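Local coordinates for exocyst complex component EXO70 (Saccharomyces cerevisiae, PDB 2B1E), which takes part in the secretory pathway as a subunit of the exocyst, which tethers secretory vesicles to sites of exocytosis, and plays a role in assembly of that complex, at residues I27-G32 and Q43-L48; D50-I55 and H74-I79; S458-L463 and D499-T504. One frame throughout, in Å; residues are numbered along the deposited sequence.

Contact 1: I27-G32 and Q43-L48; sequences IILQKG and QVVHKL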
loop_
_atom_site.group_PDB
_atom_site.type_symbol
_atom_site.label_atom_id
_atom_site.label_comp_id
_atom_site.label_asym_id
_atom_site.label_seq_id
_atom_site.Cartn_x
_atom_site.Cartn_y
_atom_site.Cartn_z
ATOM N N ILE A 27 6.943 52.459 42.346
ATOM C CA ILE A 27 7.932 51.867 43.233
ATOM C C ILE A 27 7.627 50.381 43.385
ATOM O O ILE A 27 8.525 49.533 43.348
ATOM C CB ILE A 27 7.934 52.593 44.608
ATOM C CG1 ILE A 27 8.525 53.996 44.424
ATOM C CG2 ILE A 27 8.727 51.784 45.639
ATOM C CD1 ILE A 27 8.489 54.889 45.656
ATOM N N ILE A 28 6.351 50.057 43.535
ATOM C CA ILE A 28 5.953 48.657 43.668
ATOM C C ILE A 28 6.319 47.894 42.395
ATOM O O ILE A 28 7.008 46.857 42.433
ATOM C CB ILE A 28 4.435 48.534 43.908
ATOM C CG1 ILE A 28 4.063 49.205 45.235
ATOM C CG2 ILE A 28 4.029 47.062 43.922
ATOM C CD1 ILE A 28 2.583 49.155 45.567
ATOM N N LEU A 29 5.861 48.417 41.264
ATOM C CA LEU A 29 6.123 47.787 39.974
ATOM C C LEU A 29 7.622 47.617 39.693
ATOM O O LEU A 29 8.030 46.656 39.039
ATOM C CB LEU A 29 5.465 48.603 38.855
ATOM C CG LEU A 29 3.932 48.581 38.825
ATOM C CD1 LEU A 29 3.423 49.597 37.811
ATOM C CD2 LEU A 29 3.435 47.166 38.469
ATOM N N GLN A 30 8.424 48.547 40.202
ATOM C CA GLN A 30 9.879 48.542 40.026
ATOM C C GLN A 30 10.538 47.283 40.589
ATOM O O GLN A 30 11.613 46.889 40.133
ATOM C CB GLN A 30 10.484 49.776 40.703
ATOM C CG GLN A 30 11.991 49.958 40.519
ATOM C CD GLN A 30 12.350 50.666 39.215
ATOM O OE1 GLN A 30 11.846 51.761 38.925
ATOM N NE2 GLN A 30 13.235 50.052 38.428
ATOM N N LYS A 31 9.888 46.652 41.570
ATOM C CA LYS A 31 10.420 45.443 42.198
ATOM C C LYS A 31 10.387 44.231 41.270
ATOM O O LYS A 31 11.083 43.244 41.508
ATOM C CB LYS A 31 9.644 45.121 43.474
ATOM C CG LYS A 31 9.587 46.255 44.482
ATOM C CD LYS A 31 8.494 46.010 45.514
ATOM C CE LYS A 31 8.331 47.205 46.454
ATOM N NZ LYS A 31 7.342 46.933 47.542
ATOM N N GLY A 32 9.571 44.289 40.222
ATOM C CA GLY A 32 9.518 43.170 39.299
ATOM C C GLY A 32 8.368 42.216 39.539
ATOM O O GLY A 32 7.869 42.094 40.654
ATOM N N GLN A 43 -2.590 43.850 38.679
ATOM C CA GLN A 43 -3.597 44.621 39.394
ATOM C C GLN A 43 -3.134 46.068 39.543
ATOM O O GLN A 43 -3.934 47.006 39.443
ATOM C CB GLN A 43 -3.864 44.015 40.773
ATOM C CG GLN A 43 -5.086 44.601 41.441
ATOM C CD GLN A 43 -6.306 44.544 40.535
ATOM O OE1 GLN A 43 -6.686 43.472 40.039
ATOM N NE2 GLN A 43 -6.926 45.700 40.308
ATOM N N VAL A 44 -1.844 46.264 39.792
ATOM C CA VAL A 44 -1.329 47.622 39.914
ATOM C C VAL A 44 -1.388 48.325 38.555
ATOM O O VAL A 44 -1.732 49.506 38.468
ATOM C CB VAL A 44 0.110 47.634 40.445
ATOM C CG1 VAL A 44 0.699 49.036 40.305
ATOM C CG2 VAL A 44 0.117 47.209 41.910
ATOM N N VAL A 45 -1.062 47.607 37.486
ATOM C CA VAL A 45 -1.130 48.219 36.166
ATOM C C VAL A 45 -2.596 48.614 35.896
ATOM O O VAL A 45 -2.861 49.662 35.313
ATOM C CB VAL A 45 -0.619 47.258 35.081
ATOM C CG1 VAL A 45 -0.689 47.925 33.716
ATOM C CG2 VAL A 45 0.844 46.868 35.384
ATOM N N HIS A 46 -3.548 47.786 36.326
ATOM C CA HIS A 46 -4.965 48.115 36.119
ATOM C C HIS A 46 -5.302 49.427 36.851
ATOM O O HIS A 46 -6.043 50.263 36.329
ATOM C CB HIS A 46 -5.899 47.001 36.642
ATOM C CG HIS A 46 -5.938 45.768 35.787
ATOM N ND1 HIS A 46 -5.994 45.813 34.412
ATOM C CD2 HIS A 46 -5.969 44.453 36.120
ATOM C CE1 HIS A 46 -6.056 44.582 33.934
ATOM N NE2 HIS A 46 -6.042 43.738 34.950
ATOM N N LYS A 47 -4.775 49.600 38.061
ATOM C CA LYS A 47 -5.029 50.822 38.826
ATOM C C LYS A 47 -4.581 52.043 38.029
ATOM O O LYS A 47 -5.280 53.047 37.968
ATOM C CB LYS A 47 -4.278 50.801 40.164
ATOM C CG LYS A 47 -4.888 49.913 41.245
ATOM C CD LYS A 47 -5.984 50.647 42.001
ATOM C CE LYS A 47 -6.529 49.811 43.151
ATOM N NZ LYS A 47 -7.550 50.568 43.937
ATOM N N LEU A 48 -3.400 51.955 37.424
ATOM C CA LEU A 48 -2.861 53.066 36.640
ATOM C C LEU A 48 -3.727 53.347 35.420
ATOM O O LEU A 48 -4.013 54.504 35.087
ATOM C CB LEU A 48 -1.437 52.740 36.196
ATOM C CG LEU A 48 -0.411 52.562 37.318
ATOM C CD1 LEU A 48 0.857 51.949 36.741
ATOM C CD2 LEU A 48 -0.114 53.896 37.989
#
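Leu29 and Val44 meet tip to tip where helix 15-30 faces helix 38-56, with CG of Leu29 3.6 Å from CG1 of Val44. The leucine straddles this methyl: its CD1 and CD2 are both close to CG1 as well. The valine presents CG1 because that branch stands anti to its backbone N (chi1 169°), leaving CG2 beside the N, where it makes a looser contact of 4.4 Å with CG2 of Ile28.

The two ends of the Leu29 fork then part company. CD1 goes to CD1 of Leu48, again tip to tip at 3.6 Å, while CD2 lies 4.0 Å from CG2 of Val45. One leucine thus serves three residues of helix 38-56, a task its forked end suits, and the short valines let the leucine come close to their helix.

Further out, Ser82 of helix 66-94 touches Leu29 and Val45, and Tyr25, one turn before Leu29, touches Val44 and Leu48. The chain turns away at Gly32, whose positive phi of 98° would press a CB against the preceding carbonyl O; glycine suits it, and it is the N-cap of helix 33-36.

No hydrogen bond crosses between 27-32 and 43-48, so these segments are held to each other by apolar burial and by the fit of methyl groups, without polar bonds to fix their register.

Contact 2: D50-I55 and H74-I79; sequences DMLEDI and HLEQLI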
loop_
_atom_site.group_PDB
_atom_site.type_symbol
_atom_site.label_atom_id
_atom_site.label_comp_id
_atom_site.label_asym_id
_atom_site.label_seq_id
_atom_site.Cartn_x
_atom_site.Cartn_y
_atom_site.Cartn_z
ATOM N N ASP A 50 -6.908 52.569 34.982
ATOM C CA ASP A 50 -8.179 53.141 35.402
ATOM C C ASP A 50 -7.988 54.592 35.852
ATOM O O ASP A 50 -8.828 55.443 35.565
ATOM C CB ASP A 50 -8.799 52.282 36.511
ATOM C CG ASP A 50 -9.199 50.891 36.011
ATOM O OD1 ASP A 50 -9.548 50.027 36.844
ATOM O OD2 ASP A 50 -9.163 50.661 34.777
ATOM N N MET A 51 -6.879 54.887 36.526
ATOM C CA MET A 51 -6.620 56.263 36.965
ATOM C C MET A 51 -6.519 57.157 35.730
ATOM O O MET A 51 -7.140 58.216 35.666
ATOM C CB MET A 51 -5.315 56.355 37.777
ATOM C CG MET A 51 -5.013 57.760 38.330
ATOM S SD MET A 51 -3.425 57.912 39.230
ATOM C CE MET A 51 -3.886 57.057 40.752
ATOM N N LEU A 52 -5.747 56.713 34.740
ATOM C CA LEU A 52 -5.557 57.475 33.514
ATOM C C LEU A 52 -6.902 57.746 32.844
ATOM O O LEU A 52 -7.174 58.866 32.408
ATOM C CB LEU A 52 -4.627 56.715 32.566
ATOM C CG LEU A 52 -4.358 57.292 31.175
ATOM C CD1 LEU A 52 -3.675 58.636 31.288
ATOM C CD2 LEU A 52 -3.468 56.320 30.399
ATOM N N GLU A 53 -7.743 56.719 32.784
ATOM C CA GLU A 53 -9.068 56.841 32.186
ATOM C C GLU A 53 -9.962 57.803 32.980
ATOM O O GLU A 53 -10.654 58.651 32.400
ATOM C CB GLU A 53 -9.728 55.465 32.125
ATOM C CG GLU A 53 -11.064 55.432 31.432
ATOM C CD GLU A 53 -10.963 55.853 29.989
ATOM O OE1 GLU A 53 -10.008 55.416 29.308
ATOM O OE2 GLU A 53 -11.839 56.614 29.532
ATOM N N ASP A 54 -9.941 57.672 34.305
ATOM C CA ASP A 54 -10.752 58.523 35.168
ATOM C C ASP A 54 -10.443 60.021 35.033
ATOM O O ASP A 54 -11.355 60.841 35.041
ATOM C CB ASP A 54 -10.600 58.121 36.648
ATOM C CG ASP A 54 -11.229 56.763 36.976
ATOM O OD1 ASP A 54 -12.122 56.297 36.239
ATOM O OD2 ASP A 54 -10.835 56.169 38.003
ATOM N N ILE A 55 -9.174 60.390 34.904
ATOM C CA ILE A 55 -8.839 61.808 34.811
ATOM C C ILE A 55 -8.923 62.406 33.412
ATOM O O ILE A 55 -8.875 63.626 33.257
ATOM C CB ILE A 55 -7.429 62.103 35.373
ATOM C CG1 ILE A 55 -6.362 61.468 34.483
ATOM C CG2 ILE A 55 -7.321 61.588 36.797
ATOM C CD1 ILE A 55 -4.947 61.697 34.985
ATOM N N HIS A 74 3.140 60.420 32.376
ATOM C CA HIS A 74 3.746 59.498 33.326
ATOM C C HIS A 74 2.935 58.205 33.403
ATOM O O HIS A 74 3.486 57.115 33.301
ATOM C CB HIS A 74 3.836 60.142 34.710
ATOM C CG HIS A 74 4.496 59.268 35.731
ATOM N ND1 HIS A 74 4.217 59.355 37.076
ATOM C CD2 HIS A 74 5.408 58.276 35.598
ATOM C CE1 HIS A 74 4.924 58.449 37.730
ATOM N NE2 HIS A 74 5.655 57.780 36.856
ATOM N N LEU A 75 1.622 58.324 33.583
ATOM C CA LEU A 75 0.762 57.149 33.646
ATOM C C LEU A 75 0.851 56.362 32.334
ATOM O O LEU A 75 1.041 55.151 32.338
ATOM C CB LEU A 75 -0.694 57.565 33.905
ATOM C CG LEU A 75 -1.016 58.034 35.329
ATOM C CD1 LEU A 75 -2.374 58.720 35.355
ATOM C CD2 LEU A 75 -1.014 56.827 36.272
ATOM N N GLU A 76 0.735 57.057 31.208
ATOM C CA GLU A 76 0.793 56.377 29.919
ATOM C C GLU A 76 2.105 55.594 29.746
ATOM O O GLU A 76 2.082 54.418 29.376
ATOM C CB GLU A 76 0.623 57.392 28.779
ATOM C CG GLU A 76 -0.728 58.128 28.788
ATOM C CD GLU A 76 -0.795 59.268 27.767
ATOM O OE1 GLU A 76 0.271 59.736 27.307
ATOM O OE2 GLU A 76 -1.921 59.704 27.435
ATOM N N GLN A 77 3.243 56.224 30.042
ATOM C CA GLN A 77 4.528 55.541 29.874
ATOM C C GLN A 77 4.803 54.426 30.877
ATOM O O GLN A 77 5.355 53.393 30.502
ATOM C CB GLN A 77 5.687 56.543 29.870
ATOM C CG GLN A 77 5.687 57.479 28.649
ATOM C CD GLN A 77 5.672 56.728 27.333
ATOM O OE1 GLN A 77 6.351 55.719 27.175
ATOM N NE2 GLN A 77 4.896 57.220 26.377
ATOM N N LEU A 78 4.438 54.626 32.137
ATOM C CA LEU A 78 4.641 53.593 33.154
ATOM C C LEU A 78 3.835 52.346 32.788
ATOM O O LEU A 78 4.292 51.215 32.987
ATOM C CB LEU A 78 4.225 54.122 34.532
ATOM C CG LEU A 78 4.329 53.155 35.717
ATOM C CD1 LEU A 78 5.762 52.616 35.864
ATOM C CD2 LEU A 78 3.895 53.896 36.976
ATOM N N ILE A 79 2.633 52.545 32.245
ATOM C CA ILE A 79 1.805 51.415 31.824
ATOM C C ILE A 79 2.508 50.703 30.666
ATOM O O ILE A 79 2.595 49.475 30.626
ATOM C CB ILE A 79 0.381 51.893 31.373
ATOM C CG1 ILE A 79 -0.405 52.415 32.586
ATOM C CG2 ILE A 79 -0.388 50.754 30.738
ATOM C CD1 ILE A 79 -1.729 53.117 32.237
#
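Glu76 carries the one flat group among the touching residues, but neither face nor edge of its carboxylate makes the contact: the aliphatic CG does, 3.7 Å from CD2 of Leu52, and the Glu76 and Leu52 side chains cross at about a right angle. The motif is an antiparallel helical hairpin, helix 38-56 followed by helix 66-94, whose short segments run at 153° with axes 9.9 Å apart.

Leu75 fills the middle. It slides past Leu52 in the opposite direction, bringing its CD1 to 3.9 Å from Leu52 CA, close against the backbone. Met51 crosses Leu75 at about a right angle, with Met51 SD 4.0 Å from Leu75 CD2; the flexible side chain of Met51 bends at its end (chi3 -74°) and also meets Leu18 of helix 15-30. Leu52 suits its central, though partly exposed, place because its two methyls can cover a glutamate methylene and also reach Ile79, with Leu52 CD2 4.1 Å from Ile79 CD1. With an alanine in place of Leu52, Glu76 CG and Ile79 CD1 would probably lose the methyls of this leucine, leaving a gap beside Glu76 CG and Leu75.

Ile55 closes the group from one turn on: with CG1 between backbone N and carbonyl carbon (chi1 67°), its CD1 meets Leu75 CD1 tip to tip at 4.0 Å.

Contact 3: S458-L463 and D499-T504; sequences SDWRDL and DLVSKT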
loop_
_atom_site.group_PDB
_atom_site.type_symbol
_atom_site.label_atom_id
_atom_site.label_comp_id
_atom_site.label_asym_id
_atom_site.label_seq_id
_atom_site.Cartn_x
_atom_site.Cartn_y
_atom_site.Cartn_z
ATOM N N SER A 458 -3.955 -33.698 -24.490
ATOM C CA SER A 458 -4.665 -33.521 -25.753
ATOM C C SER A 458 -4.261 -34.404 -26.922
ATOM O O SER A 458 -5.123 -34.932 -27.623
ATOM C CB SER A 458 -4.605 -32.062 -26.205
ATOM O OG SER A 458 -5.420 -31.890 -27.357
ATOM N N ASP A 459 -2.959 -34.553 -27.148
ATOM C CA ASP A 459 -2.479 -35.378 -28.250
ATOM C C ASP A 459 -2.892 -36.833 -28.051
ATOM O O ASP A 459 -3.131 -37.563 -29.016
ATOM C CB ASP A 459 -0.955 -35.253 -28.381
ATOM C CG ASP A 459 -0.515 -33.882 -28.929
ATOM O OD1 ASP A 459 -1.335 -32.933 -28.949
ATOM O OD2 ASP A 459 0.665 -33.747 -29.330
ATOM N N TRP A 460 -2.975 -37.263 -26.797
ATOM C CA TRP A 460 -3.384 -38.626 -26.517
ATOM C C TRP A 460 -4.880 -38.776 -26.830
ATOM O O TRP A 460 -5.322 -39.849 -27.245
ATOM C CB TRP A 460 -3.118 -38.995 -25.048
ATOM C CG TRP A 460 -1.674 -39.079 -24.691
ATOM C CD1 TRP A 460 -0.896 -38.080 -24.165
ATOM C CD2 TRP A 460 -0.817 -40.219 -24.837
ATOM N NE1 TRP A 460 0.386 -38.528 -23.973
ATOM C CE2 TRP A 460 0.466 -39.837 -24.378
ATOM C CE3 TRP A 460 -1.008 -41.528 -25.310
ATOM C CZ2 TRP A 460 1.555 -40.718 -24.378
ATOM C CZ3 TRP A 460 0.076 -42.404 -25.310
ATOM C CH2 TRP A 460 1.341 -41.994 -24.847
ATOM N N ARG A 461 -5.650 -37.706 -26.634
ATOM C CA ARG A 461 -7.083 -37.760 -26.930
ATOM C C ARG A 461 -7.272 -37.950 -28.436
ATOM O O ARG A 461 -8.167 -38.692 -28.868
ATOM C CB ARG A 461 -7.796 -36.481 -26.465
ATOM C CG ARG A 461 -7.848 -36.305 -24.948
ATOM C CD ARG A 461 -8.772 -35.150 -24.536
ATOM N NE ARG A 461 -8.165 -33.829 -24.701
ATOM C CZ ARG A 461 -7.622 -33.124 -23.711
ATOM N NH1 ARG A 461 -7.605 -33.607 -22.475
ATOM N NH2 ARG A 461 -7.102 -31.932 -23.951
ATOM N N ASP A 462 -6.431 -37.292 -29.236
ATOM C CA ASP A 462 -6.515 -37.429 -30.699
ATOM C C ASP A 462 -6.264 -38.883 -31.105
ATOM O O ASP A 462 -6.955 -39.439 -31.958
ATOM C CB ASP A 462 -5.483 -36.529 -31.382
ATOM C CG ASP A 462 -5.771 -35.050 -31.176
ATOM O OD1 ASP A 462 -6.820 -34.721 -30.583
ATOM O OD2 ASP A 462 -4.951 -34.219 -31.613
ATOM N N LEU A 463 -5.263 -39.493 -30.487
ATOM C CA LEU A 463 -4.917 -40.887 -30.756
ATOM C C LEU A 463 -6.108 -41.819 -30.519
ATOM O O LEU A 463 -6.458 -42.641 -31.379
ATOM C CB LEU A 463 -3.763 -41.319 -29.846
ATOM C CG LEU A 463 -3.305 -42.777 -29.947
ATOM C CD1 LEU A 463 -2.764 -43.040 -31.331
ATOM C CD2 LEU A 463 -2.230 -43.061 -28.925
ATOM N N ASP A 499 4.715 -43.097 -31.634
ATOM C CA ASP A 499 5.153 -41.730 -31.895
ATOM C C ASP A 499 4.916 -40.869 -30.649
ATOM O O ASP A 499 5.761 -40.050 -30.285
ATOM C CB ASP A 499 4.385 -41.145 -33.084
ATOM C CG ASP A 499 4.937 -39.805 -33.538
ATOM O OD1 ASP A 499 4.356 -38.755 -33.184
ATOM O OD2 ASP A 499 5.958 -39.805 -34.253
ATOM N N LEU A 500 3.765 -41.061 -30.002
ATOM C CA LEU A 500 3.427 -40.300 -28.802
ATOM C C LEU A 500 4.284 -40.727 -27.621
ATOM O O LEU A 500 4.715 -39.889 -26.834
ATOM C CB LEU A 500 1.936 -40.462 -28.449
ATOM C CG LEU A 500 1.028 -39.233 -28.561
ATOM C CD1 LEU A 500 -0.412 -39.606 -28.209
ATOM C CD2 LEU A 500 1.526 -38.130 -27.628
ATOM N N VAL A 501 4.535 -42.024 -27.489
ATOM C CA VAL A 501 5.366 -42.499 -26.385
ATOM C C VAL A 501 6.748 -41.839 -26.485
ATOM O O VAL A 501 7.265 -41.320 -25.506
ATOM C CB VAL A 501 5.507 -44.047 -26.410
ATOM C CG1 VAL A 501 6.538 -44.519 -25.374
ATOM C CG2 VAL A 501 4.150 -44.686 -26.111
ATOM N N SER A 502 7.314 -41.833 -27.689
ATOM C CA SER A 502 8.632 -41.247 -27.948
ATOM C C SER A 502 8.721 -39.775 -27.548
ATOM O O SER A 502 9.638 -39.340 -26.832
ATOM C CB SER A 502 8.962 -41.394 -29.440
ATOM O OG SER A 502 10.239 -40.864 -29.746
ATOM N N LYS A 503 7.755 -39.002 -28.013
ATOM C CA LYS A 503 7.721 -37.582 -27.723
ATOM C C LYS A 503 7.488 -37.290 -26.251
ATOM O O LYS A 503 8.087 -36.371 -25.685
ATOM C CB LYS A 503 6.637 -36.929 -28.580
ATOM C CG LYS A 503 6.969 -37.013 -30.057
ATOM C CD LYS A 503 5.880 -36.420 -30.936
ATOM C CE LYS A 503 6.406 -36.257 -32.353
ATOM N NZ LYS A 503 5.382 -35.655 -33.238
ATOM N N THR A 504 6.616 -38.073 -25.625
ATOM C CA THR A 504 6.319 -37.862 -24.215
ATOM C C THR A 504 7.569 -37.997 -23.352
ATOM O O THR A 504 7.672 -37.368 -22.296
ATOM C CB THR A 504 5.236 -38.835 -23.738
ATOM O OG1 THR A 504 4.093 -38.712 -24.586
ATOM C CG2 THR A 504 4.813 -38.506 -22.315
#
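The contact of Trp460 with Leu500 belongs to an antiparallel helical hairpin of the C-terminal part of the rod, formed by helices 440-473 and 483-504. Their short segments run at 172° with axes 11.0 Å apart, a spacing that leaves room for an indole.

The two side chains cross obliquely, and Leu500 CD1 sits over one face of the Trp460 ring, 3.8 Å from the centroid of its six-membered ring, in a CH-pi contact. CD2 of the same leucine lies near the NE1 side of the indole, so both methyls are used. Leu500 takes a chi1 of -113°, away from any staggered position, which suggests that the fit is bought with some torsional strain. The same CD1 comes 3.5 Å from the backbone O of Asp459 and 4.0 Å from CD2 of Leu463, whose side chain slides past in the opposite direction.

At the edge of the indole, Val501 CG2 lies 4.1 Å from Trp460 CH2. Thr504 approaches obliquely, its OG1 3.2 Å from Trp460 CZ2. That hydroxyl is no loose polar group: it donates to Leu500 O at 2.6 Å, from the opposite side of the carbonyl plane to Thr504 N, and is also hydrogen-bonded to Gln411 NE2. Threonine suits a place that needs a compact side chain whose hydroxyl can be paired with the backbone of its own helix.

Ile522, Leu525 and Val526 of helix 512-537, with Leu559 and Leu562 of helix 552-563, also touch the broad indole. The indole thus sits among four helices, an arrangement characteristic of the interior of the alpha-helical bundles that make up the Exo70 rod.

Contacts 1 and 2 follow one another along the chain and share helix 38-56, which packs on helix 15-30 near its start and on helix 66-94 further along. Their centres are 12 Å apart and they touch directly through Leu48: its CD2 is 3.5 Å from Leu75 CD2, and its CD1 is 3.6 Å from Leu78 CD2, making one continuous apolar interior. Contact 3 lies on the other side of the chain's centre, toward the C-terminal end of the elongated molecule, with its centre about 110 Å from that of contact 1 and about 113 Å from that of contact 2. Both regions are built by apolar packing of helices, in keeping with an all-helical rod.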